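Local coordinates for alanine racemase (Enterococcus faecalis, PDB 3E6E), which belongs to the alanine racemase family, pairing an N-terminal TIM-barrel domain with a C-terminal, mainly beta domain, at residues 153-156 against 162-165. The protein carries 1 engineered substitution. Numbering follows the deposited sequence.
Sequences RFVQ and LWEG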
loop_
_atom_site.group_PDB
_atom_site.type_symbol
_atom_site.label_atom_id
_atom_site.label_comp_id
_atom_site.label_asym_id
_atom_site.label_seq_id
_atom_site.Cartn_x
_atom_site.Cartn_y
_atom_site.Cartn_z
ATOM N N ARG A 153 -31.165 -0.533 27.517
ATOM C CA ARG A 153 -31.648 -0.787 28.871
ATOM C C ARG A 153 -30.662 -1.640 29.650
ATOM O O ARG A 153 -30.598 -1.579 30.877
ATOM C CB ARG A 153 -33.013 -1.477 28.825
ATOM C CG ARG A 153 -33.857 -1.258 30.069
ATOM C CD ARG A 153 -35.290 -1.699 29.826
ATOM N NE ARG A 153 -35.379 -3.139 29.612
ATOM C CZ ARG A 153 -35.077 -4.055 30.531
ATOM N NH1 ARG A 153 -34.662 -3.689 31.740
ATOM N NH2 ARG A 153 -35.200 -5.344 30.243
ATOM N N PHE A 154 -29.879 -2.430 28.931
ATOM C CA PHE A 154 -28.908 -3.285 29.581
ATOM C C PHE A 154 -27.719 -2.453 30.010
ATOM O O PHE A 154 -27.310 -2.489 31.160
ATOM C CB PHE A 154 -28.470 -4.397 28.627
ATOM C CG PHE A 154 -27.510 -5.371 29.236
ATOM C CD1 PHE A 154 -26.161 -5.060 29.350
ATOM C CD2 PHE A 154 -27.956 -6.599 29.709
ATOM C CE1 PHE A 154 -25.264 -5.966 29.928
ATOM C CE2 PHE A 154 -27.071 -7.514 30.291
ATOM C CZ PHE A 154 -25.726 -7.200 30.401
ATOM N N VAL A 155 -27.170 -1.692 29.075
ATOM C CA VAL A 155 -26.018 -0.859 29.358
ATOM C C VAL A 155 -26.273 0.142 30.472
ATOM O O VAL A 155 -25.435 0.314 31.354
ATOM C CB VAL A 155 -25.577 -0.123 28.096
ATOM C CG1 VAL A 155 -24.585 0.968 28.445
ATOM C CG2 VAL A 155 -24.959 -1.117 27.132
ATOM N N GLN A 156 -27.425 0.807 30.427
ATOM C CA GLN A 156 -27.778 1.781 31.459
ATOM C C GLN A 156 -27.887 1.077 32.801
ATOM O O GLN A 156 -27.855 1.707 33.858
ATOM C CB GLN A 156 -29.127 2.427 31.165
ATOM C CG GLN A 156 -29.181 3.283 29.937
ATOM C CD GLN A 156 -30.547 3.908 29.771
ATOM O OE1 GLN A 156 -31.554 3.197 29.691
ATOM N NE2 GLN A 156 -30.597 5.239 29.728
ATOM N N LEU A 162 -21.110 2.922 30.440
ATOM C CA LEU A 162 -21.491 4.327 30.491
ATOM C C LEU A 162 -22.473 4.675 29.377
ATOM O O LEU A 162 -23.427 5.423 29.588
ATOM C CB LEU A 162 -20.254 5.223 30.399
ATOM C CG LEU A 162 -20.510 6.716 30.185
ATOM C CD1 LEU A 162 -21.494 7.246 31.218
ATOM C CD2 LEU A 162 -19.207 7.498 30.229
ATOM N N TRP A 163 -22.233 4.125 28.191
ATOM C CA TRP A 163 -23.020 4.469 27.014
ATOM C C TRP A 163 -22.949 5.905 26.505
ATOM O O TRP A 163 -23.879 6.689 26.700
ATOM C CB TRP A 163 -24.497 4.142 27.240
ATOM C CG TRP A 163 -25.350 4.351 26.027
ATOM C CD1 TRP A 163 -25.015 4.077 24.731
ATOM C CD2 TRP A 163 -26.682 4.875 25.992
ATOM N NE1 TRP A 163 -26.057 4.400 23.895
ATOM C CE2 TRP A 163 -27.094 4.892 24.645
ATOM C CE3 TRP A 163 -27.575 5.333 26.968
ATOM C CZ2 TRP A 163 -28.350 5.348 24.250
ATOM C CZ3 TRP A 163 -28.821 5.785 26.574
ATOM C CH2 TRP A 163 -29.196 5.788 25.228
ATOM N N GLU A 164 -21.842 6.243 25.851
ATOM C CA GLU A 164 -21.567 7.599 25.456
ATOM C C GLU A 164 -22.448 8.010 24.304
ATOM O O GLU A 164 -22.690 9.200 24.109
ATOM C CB GLU A 164 -20.107 7.725 25.059
ATOM C CG GLU A 164 -19.373 8.798 25.799
ATOM C CD GLU A 164 -17.898 8.715 25.558
ATOM O OE1 GLU A 164 -17.478 8.900 24.393
ATOM O OE2 GLU A 164 -17.165 8.449 26.537
ATOM N N GLY A 165 -22.927 7.042 23.526
ATOM C CA GLY A 165 -23.785 7.414 22.414
ATOM C C GLY A 165 -24.308 6.328 21.503
ATOM O O GLY A 165 -24.009 5.151 21.673
#
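V155 and W163 meet where the end of helix 145-158 faces the chain that returns toward the barrel; one valine methyl makes the closest approach, and Q156 adds a second, looser patch. CG1 of V155 presses on CB of W163 at 3.4 Å, the valine side chain meeting that of the tryptophan nearly perpendicular to it. The valine torsion sets this up: CG1 of V155 stands anti to the backbone N (chi1 167°) and reaches the tryptophan at the root of its side chain, 3.9 Å from W163 N. Both residues are buried, and this is the tight half of the contact.

Q156 makes the looser, exposed half. Its extended chain runs alongside the indole, both heading in one direction, with CG of Q156 3.9 Å from CE3 of W163. Farther out, NE2 of Q156 comes to 3.7 Å from CZ3 of W163. The amide plane is turned 84° from the ring plane, so the two groups are not stacked, and the glutamine lies along the six-membered ring as a van der Waals neighbour.

In the TIM barrel this is the loop that leads from helix 145-158 into parallel strand 165-167. V155 also packs on L112 of helix 109-117 and V129 of strand 129-132, while W163 reaches L131 of that strand and P199. Backbone hydrogen bonds between E164 and Y201 and between G165 and L131 tie the incoming strand to strands 201-203 and 129-132.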